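Local coordinates for Two-component insecticidal protein 16 kDa unit (Alcaligenes faecalis, PDB 5V3S) that probably acts as the 16 kDa aegerolysin-family unit of a two-component insecticidal toxin that kills corn rootworm, at residues A[91-100]-A[112-123]. Numbering follows the deposited sequence.
Sequences DGDKLVFEYY and ELTVKDKENYTV
V96 and Y121 meet in the closely packed part of the contact, where the hairpin of strands 94-103 and 110-115 comes against strand 121-126. Methyl CG2 of V96 sits over one face of the Y121 ring, 4.0 Å from its centroid, a CH-pi contact; CG1, anti to the backbone N (chi1 175°), reaches CG2 of V123 instead, so a beta-branched residue serves two neighbours at once. At its far end Y121 turns polar: Y121 OH donates to D91 OD2 at 2.6 Å, meeting the anti lone pair of that oxygen, with carboxylate and ring nearly perpendicular. That same oxygen forms a salt bridge with K144, while S29 bonds to OD1, which together hold this buried carboxylate and probably favour its charged form. Next along, the broad F97 ring touches both L113, through CD1 to CD1 at 3.6 Å, and CG1 of V123, while Y99 takes CB of L113 at its ring edge.

The other side of the hairpin is looser and wet. E98 and T114 form a hydrogen-bonded antiparallel pair, T114 N giving a 2.8 Å bond to E98 O, yet their side chains meet through water: one water links E98 OE1 to T114 OG1, another links it to K116 NZ. Long, flexible K116 also lays its aliphatic part against L95, CG to CD2 3.8 Å. In the loop, D117 accepts from N120 N in an Asx motif.

Opposite L89 of strand 83-91, V96 and F97 form a classic beta bulge. Strand 94-103 runs between strand 83-91 and strand 110-115, an outermost strand of its sheet. The contact joins the two sheets of the aegerolysin fold: F97, Y99 and Y121 pack on strand 136-144 of the second, in which 121-126 is one of the outermost strands.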
ATOM      1  N   ASP A  91       0.557  -2.529 -14.634  1.00 11.13           N
ATOM      2  CA  ASP A  91       1.458  -3.458 -15.387  1.00 11.10           C
ATOM      3  C   ASP A  91       1.473  -2.814 -16.787  1.00 11.48           C
ATOM      4  O   ASP A  91       0.471  -2.916 -17.517  1.00 10.99           O
ATOM      5  CB  ASP A  91       0.863  -4.859 -15.462  1.00 10.98           C
ATOM      6  CG  ASP A  91       1.775  -5.836 -16.349  1.00 12.71           C
ATOM      7  OD1 ASP A  91       2.893  -5.450 -16.573  1.00 11.39           O
ATOM      8  OD2 ASP A  91       1.387  -6.965 -16.668  1.00 13.64           O
ATOM      9  N   GLY A  92       2.508  -2.024 -17.081  1.00 14.16           N
ATOM     10  CA  GLY A  92       2.501  -1.210 -18.299  1.00 16.26           C
ATOM     11  C   GLY A  92       1.404  -0.152 -18.196  1.00 16.83           C
ATOM     12  O   GLY A  92       1.294   0.575 -17.184  1.00 19.95           O
ATOM     13  N   ASP A  93       0.539  -0.113 -19.184  1.00 19.55           N
ATOM     14  CA  ASP A  93      -0.586   0.833 -19.178  1.00 24.84           C
ATOM     15  C   ASP A  93      -1.894   0.221 -18.584  1.00 20.27           C
ATOM     16  O   ASP A  93      -2.903   0.867 -18.554  1.00 23.98           O
ATOM     17  CB  ASP A  93      -0.872   1.319 -20.592  1.00 29.25           C
ATOM     18  CG  ASP A  93       0.162   2.257 -21.101  1.00 32.82           C
ATOM     19  OD1 ASP A  93       0.520   3.282 -20.389  1.00 30.86           O
ATOM     20  OD2 ASP A  93       0.618   1.963 -22.244  1.00 34.94           O
ATOM     21  N   LYS A  94      -1.807  -0.959 -18.003  1.00 18.74           N
ATOM     22  CA  LYS A  94      -2.959  -1.693 -17.509  1.00 18.23           C
ATOM     23  C   LYS A  94      -3.053  -1.446 -15.982  1.00 15.11           C
ATOM     24  O   LYS A  94      -2.108  -1.715 -15.232  1.00 13.23           O
ATOM     25  CB  LYS A  94      -2.827  -3.176 -17.758  1.00 23.56           C
ATOM     26  CG  LYS A  94      -2.633  -3.563 -19.226  1.00 30.04           C
ATOM     27  CD  LYS A  94      -3.834  -4.356 -19.721  1.00 34.51           C
ATOM     28  CE  LYS A  94      -3.685  -5.860 -19.493  1.00 41.05           C
ATOM     29  NZ  LYS A  94      -4.531  -6.666 -20.456  1.00 44.21           N
ATOM     30  N   LEU A  95      -4.195  -0.953 -15.531  1.00 14.92           N
ATOM     31  CA  LEU A  95      -4.407  -0.796 -14.069  1.00 11.82           C
ATOM     32  C   LEU A  95      -4.728  -2.191 -13.470  1.00 12.74           C
ATOM     33  O   LEU A  95      -5.705  -2.821 -13.878  1.00 13.42           O
ATOM     34  CB  LEU A  95      -5.565   0.170 -13.847  1.00 12.37           C
ATOM     35  CG  LEU A  95      -5.935   0.416 -12.354  1.00 13.22           C
ATOM     36  CD1 LEU A  95      -4.817   0.981 -11.560  1.00 12.88           C
ATOM     37  CD2 LEU A  95      -7.140   1.356 -12.361  1.00 13.96           C
ATOM     38  N   VAL A  96      -3.922  -2.644 -12.481  1.00 10.60           N
ATOM     39  CA  VAL A  96      -4.073  -3.930 -11.870  1.00 10.47           C
ATOM     40  C   VAL A  96      -4.933  -3.814 -10.588  1.00 11.65           C
ATOM     41  O   VAL A  96      -5.918  -4.558 -10.470  1.00 10.96           O
ATOM     42  CB  VAL A  96      -2.704  -4.511 -11.609  1.00 11.75           C
ATOM     43  CG1 VAL A  96      -2.797  -5.831 -10.844  1.00 12.56           C
ATOM     44  CG2 VAL A  96      -1.996  -4.626 -12.980  1.00 11.66           C
ATOM     45  N   PHE A  97      -4.599  -2.893  -9.703  1.00  9.79           N
ATOM     46  CA  PHE A  97      -5.425  -2.633  -8.441  1.00  9.15           C
ATOM     47  C   PHE A  97      -5.324  -1.206  -7.945  1.00  9.14           C
ATOM     48  O   PHE A  97      -4.469  -0.438  -8.318  1.00 10.46           O
ATOM     49  CB  PHE A  97      -5.173  -3.594  -7.274  1.00  9.44           C
ATOM     50  CG  PHE A  97      -3.834  -3.444  -6.545  1.00  9.76           C
ATOM     51  CD1 PHE A  97      -3.582  -2.441  -5.658  1.00  9.56           C
ATOM     52  CD2 PHE A  97      -2.816  -4.399  -6.706  1.00  9.76           C
ATOM     53  CE1 PHE A  97      -2.378  -2.364  -4.958  1.00 10.29           C
ATOM     54  CE2 PHE A  97      -1.637  -4.323  -6.033  1.00  9.99           C
ATOM     55  CZ  PHE A  97      -1.398  -3.281  -5.147  1.00 10.83           C
ATOM     56  N   GLU A  98      -6.315  -0.849  -7.166  1.00  9.26           N
ATOM     57  CA  GLU A  98      -6.374   0.413  -6.442  1.00  9.36           C
ATOM     58  C   GLU A  98      -6.487   0.004  -4.988  1.00  9.61           C
ATOM     59  O   GLU A  98      -7.209  -0.986  -4.649  1.00 10.62           O
ATOM     60  CB  GLU A  98      -7.570   1.234  -6.859  1.00 10.21           C
ATOM     61  CG  GLU A  98      -7.434   1.770  -8.296  1.00 11.64           C
ATOM     62  CD  GLU A  98      -8.756   2.258  -8.854  1.00 11.21           C
ATOM     63  OE1 GLU A  98      -9.852   1.771  -8.491  1.00 12.93           O
ATOM     64  OE2 GLU A  98      -8.677   3.183  -9.592  1.00 13.47           O
ATOM     65  N   TYR A  99      -5.652   0.643  -4.141  1.00 10.11           N
ATOM     66  CA  TYR A  99      -5.742   0.383  -2.727  1.00 10.92           C
ATOM     67  C   TYR A  99      -6.040   1.693  -1.948  1.00 10.98           C
ATOM     68  O   TYR A  99      -5.616   2.764  -2.366  1.00 11.72           O
ATOM     69  CB  TYR A  99      -4.444  -0.267  -2.230  1.00 11.65           C
ATOM     70  CG  TYR A  99      -4.531  -0.692  -0.788  1.00 12.56           C
ATOM     71  CD1 TYR A  99      -5.455  -1.714  -0.386  1.00 12.21           C
ATOM     72  CD2 TYR A  99      -3.774  -0.038   0.174  1.00 14.00           C
ATOM     73  CE1 TYR A  99      -5.535  -2.079   0.968  1.00 15.56           C
ATOM     74  CE2 TYR A  99      -3.814  -0.424   1.470  1.00 13.89           C
ATOM     75  CZ  TYR A  99      -4.711  -1.426   1.869  1.00 15.98           C
ATOM     76  OH  TYR A  99      -4.754  -1.697   3.221  1.00 17.57           O
ATOM     77  N   TYR A 100      -6.734   1.581  -0.819  1.00 11.51           N
ATOM     78  CA  TYR A 100      -7.130   2.777   0.000  1.00 12.97           C
ATOM     79  C   TYR A 100      -7.239   2.345   1.414  1.00 13.02           C
ATOM     80  O   TYR A 100      -7.638   1.193   1.697  1.00 11.75           O
ATOM     81  CB  TYR A 100      -8.500   3.379  -0.494  1.00 15.34           C
ATOM     82  CG  TYR A 100      -9.189   4.342   0.491  1.00 18.44           C
ATOM     83  CD1 TYR A 100      -8.756   5.632   0.598  1.00 19.45           C
ATOM     84  CD2 TYR A 100     -10.205   3.914   1.385  1.00 20.75           C
ATOM     85  CE1 TYR A 100      -9.258   6.518   1.530  1.00 20.99           C
ATOM     86  CE2 TYR A 100     -10.758   4.812   2.304  1.00 21.58           C
ATOM     87  CZ  TYR A 100     -10.269   6.135   2.343  1.00 21.03           C
ATOM     88  OH  TYR A 100     -10.747   7.056   3.211  1.00 21.96           O
ATOM     89  N   GLU A 112      -9.638  -0.846   1.582  1.00 20.42           N
ATOM     90  CA  GLU A 112     -10.388  -1.344   0.452  1.00 20.94           C
ATOM     91  C   GLU A 112      -9.393  -1.564  -0.632  1.00 17.98           C
ATOM     92  O   GLU A 112      -8.617  -0.665  -0.910  1.00 14.92           O
ATOM     93  CB  GLU A 112     -11.390  -0.325  -0.032  1.00 23.04           C
ATOM     94  CG  GLU A 112     -12.048  -0.675  -1.351  1.00 31.64           C
ATOM     95  CD  GLU A 112     -13.308  -1.441  -1.175  1.00 33.03           C
ATOM     96  OE1 GLU A 112     -13.434  -2.168  -0.163  1.00 45.04           O
ATOM     97  OE2 GLU A 112     -14.180  -1.291  -2.050  1.00 42.34           O
ATOM     98  N   LEU A 113      -9.433  -2.768  -1.173  1.00 16.57           N
ATOM     99  CA  LEU A 113      -8.583  -3.200  -2.336  1.00 16.67           C
ATOM    100  C   LEU A 113      -9.475  -3.533  -3.481  1.00 17.87           C
ATOM    101  O   LEU A 113     -10.294  -4.456  -3.408  1.00 21.14           O
ATOM    102  CB  LEU A 113      -7.783  -4.427  -1.983  1.00 17.54           C
ATOM    103  CG  LEU A 113      -7.113  -5.084  -3.189  1.00 18.21           C
ATOM    104  CD1 LEU A 113      -5.909  -4.216  -3.592  1.00 18.95           C
ATOM    105  CD2 LEU A 113      -6.690  -6.452  -2.848  1.00 19.35           C
ATOM    106  N   THR A 114      -9.381  -2.739  -4.530  1.00 18.59           N
ATOM    107  CA  THR A 114     -10.144  -2.877  -5.720  1.00 16.40           C
ATOM    108  C   THR A 114      -9.278  -3.521  -6.805  1.00 14.35           C
ATOM    109  O   THR A 114      -8.413  -2.838  -7.374  1.00 13.29           O
ATOM    110  CB  THR A 114     -10.639  -1.469  -6.203  1.00 16.34           C
ATOM    111  OG1 THR A 114     -11.289  -0.712  -5.121  1.00 19.25           O
ATOM    112  CG2 THR A 114     -11.640  -1.582  -7.356  1.00 18.82           C
ATOM    113  N   VAL A 115      -9.581  -4.783  -7.179  1.00 13.56           N
ATOM    114  CA  VAL A 115      -8.792  -5.414  -8.223  1.00 14.56           C
ATOM    115  C   VAL A 115      -9.473  -5.136  -9.540  1.00 15.06           C
ATOM    116  O   VAL A 115     -10.700  -5.399  -9.733  1.00 15.74           O
ATOM    117  CB  VAL A 115      -8.643  -6.943  -8.002  1.00 15.38           C
ATOM    118  CG1 VAL A 115      -7.859  -7.576  -9.186  1.00 15.64           C
ATOM    119  CG2 VAL A 115      -8.010  -7.204  -6.671  1.00 15.46           C
ATOM    120  N   LYS A 116      -8.697  -4.648 -10.476  1.00 16.27           N
ATOM    121  CA  LYS A 116      -9.268  -4.137 -11.730  1.00 18.50           C
ATOM    122  C   LYS A 116      -9.180  -5.153 -12.869  1.00 19.24           C
ATOM    123  O   LYS A 116      -9.924  -5.054 -13.835  1.00 22.65           O
ATOM    124  CB  LYS A 116      -8.603  -2.795 -12.104  1.00 18.46           C
ATOM    125  CG  LYS A 116      -8.975  -1.712 -11.061  1.00 18.89           C
ATOM    126  CD  LYS A 116     -10.436  -1.351 -11.253  1.00 19.89           C
ATOM    127  CE  LYS A 116     -10.650  -0.304 -12.320  1.00 21.04           C
ATOM    128  NZ  LYS A 116     -12.089   0.161 -12.363  1.00 21.41           N
ATOM    129  N   ASP A 117      -8.254  -6.099 -12.773  1.00 17.60           N
ATOM    130  CA  ASP A 117      -8.212  -7.151 -13.796  1.00 17.22           C
ATOM    131  C   ASP A 117      -8.002  -8.469 -13.123  1.00 17.16           C
ATOM    132  O   ASP A 117      -6.864  -8.930 -12.997  1.00 17.12           O
ATOM    133  CB  ASP A 117      -7.105  -6.870 -14.804  1.00 17.84           C
ATOM    134  CG  ASP A 117      -7.095  -7.880 -15.949  1.00 19.25           C
ATOM    135  OD1 ASP A 117      -7.890  -8.854 -15.922  1.00 23.12           O
ATOM    136  OD2 ASP A 117      -6.340  -7.644 -16.883  1.00 20.89           O
ATOM    137  N   LYS A 118      -9.095  -9.095 -12.709  1.00 16.78           N
ATOM    138  CA  LYS A 118      -9.034 -10.395 -12.056  1.00 19.49           C
ATOM    139  C   LYS A 118      -8.695 -11.530 -13.018  1.00 19.71           C
ATOM    140  O   LYS A 118      -8.188 -12.555 -12.595  1.00 19.38           O
ATOM    141  CB  LYS A 118     -10.359 -10.743 -11.447  1.00 22.42           C
ATOM    142  CG  LYS A 118     -10.655  -9.944 -10.190  1.00 28.01           C
ATOM    143  CD  LYS A 118     -12.120 -10.132  -9.779  1.00 28.64           C
ATOM    144  CE  LYS A 118     -12.458  -9.212  -8.589  1.00 31.02           C
ATOM    145  NZ  LYS A 118     -12.633  -7.852  -9.058  1.00 29.34           N
ATOM    146  N   GLU A 119      -8.976 -11.298 -14.299  1.00 20.35           N
ATOM    147  CA  GLU A 119      -8.812 -12.306 -15.326  1.00 22.77           C
ATOM    148  C   GLU A 119      -7.338 -12.578 -15.548  1.00 18.10           C
ATOM    149  O   GLU A 119      -6.975 -13.722 -15.677  1.00 23.02           O
ATOM    150  CB  GLU A 119      -9.443 -11.859 -16.656  1.00 27.06           C
ATOM    151  CG  GLU A 119     -10.963 -11.993 -16.730  1.00 32.87           C
ATOM    152  CD  GLU A 119     -11.468 -12.251 -18.166  1.00 42.32           C
ATOM    153  OE1 GLU A 119     -10.651 -12.479 -19.107  1.00 46.69           O
ATOM    154  OE2 GLU A 119     -12.700 -12.263 -18.360  1.00 49.22           O
ATOM    155  N   ASN A 120      -6.501 -11.554 -15.549  1.00 14.40           N
ATOM    156  CA  ASN A 120      -5.074 -11.683 -15.952  1.00 15.53           C
ATOM    157  C   ASN A 120      -4.088 -11.729 -14.760  1.00 13.71           C
ATOM    158  O   ASN A 120      -2.970 -12.084 -14.927  1.00 13.44           O
ATOM    159  CB  ASN A 120      -4.762 -10.560 -16.929  1.00 15.84           C
ATOM    160  CG  ASN A 120      -5.490 -10.757 -18.255  1.00 19.58           C
ATOM    161  OD1 ASN A 120      -5.396 -11.837 -18.849  1.00 21.79           O
ATOM    162  ND2 ASN A 120      -6.204  -9.737 -18.716  1.00 19.90           N
ATOM    163  N   TYR A 121      -4.565 -11.385 -13.555  1.00 14.13           N
ATOM    164  CA  TYR A 121      -3.760 -11.259 -12.353  1.00 13.22           C
ATOM    165  C   TYR A 121      -4.453 -11.906 -11.125  1.00 12.72           C
ATOM    166  O   TYR A 121      -5.673 -11.920 -11.019  1.00 15.12           O
ATOM    167  CB  TYR A 121      -3.469  -9.808 -12.069  1.00 13.07           C
ATOM    168  CG  TYR A 121      -2.833  -9.101 -13.237  1.00 12.35           C
ATOM    169  CD1 TYR A 121      -1.452  -9.033 -13.375  1.00 12.62           C
ATOM    170  CD2 TYR A 121      -3.620  -8.457 -14.147  1.00 12.58           C
ATOM    171  CE1 TYR A 121      -0.856  -8.302 -14.418  1.00 11.33           C
ATOM    172  CE2 TYR A 121      -3.070  -7.826 -15.213  1.00 12.75           C
ATOM    173  CZ  TYR A 121      -1.718  -7.779 -15.358  1.00 12.46           C
ATOM    174  OH  TYR A 121      -1.215  -7.127 -16.443  1.00 15.11           O
ATOM    175  N   THR A 122      -3.683 -12.596 -10.348  1.00 13.79           N
ATOM    176  CA  THR A 122      -4.080 -13.003  -9.036  1.00 13.71           C
ATOM    177  C   THR A 122      -3.528 -11.984  -8.046  1.00 12.49           C
ATOM    178  O   THR A 122      -2.356 -11.804  -7.864  1.00 10.60           O
ATOM    179  CB  THR A 122      -3.662 -14.430  -8.699  1.00 16.28           C
ATOM    180  OG1 THR A 122      -4.126 -15.307  -9.743  1.00 16.85           O
ATOM    181  CG2 THR A 122      -4.321 -14.879  -7.387  1.00 15.40           C
ATOM    182  N   VAL A 123      -4.457 -11.330  -7.361  1.00 13.71           N
ATOM    183  CA  VAL A 123      -4.067 -10.337  -6.406  1.00 13.56           C
ATOM    184  C   VAL A 123      -4.649 -10.674  -5.044  1.00 12.07           C
ATOM    185  O   VAL A 123      -5.866 -10.735  -4.926  1.00 11.62           O
ATOM    186  CB  VAL A 123      -4.526  -8.965  -6.854  1.00 13.48           C
ATOM    187  CG1 VAL A 123      -4.083  -7.921  -5.891  1.00 14.37           C
ATOM    188  CG2 VAL A 123      -3.924  -8.565  -8.151  1.00 14.22           C
TER
HETATM  189  O   HOH W   1     -11.723   1.915 -10.342  1.00 13.92           O
HETATM  190  O   HOH W   2     -11.230   2.073  -6.394  1.00 23.90           O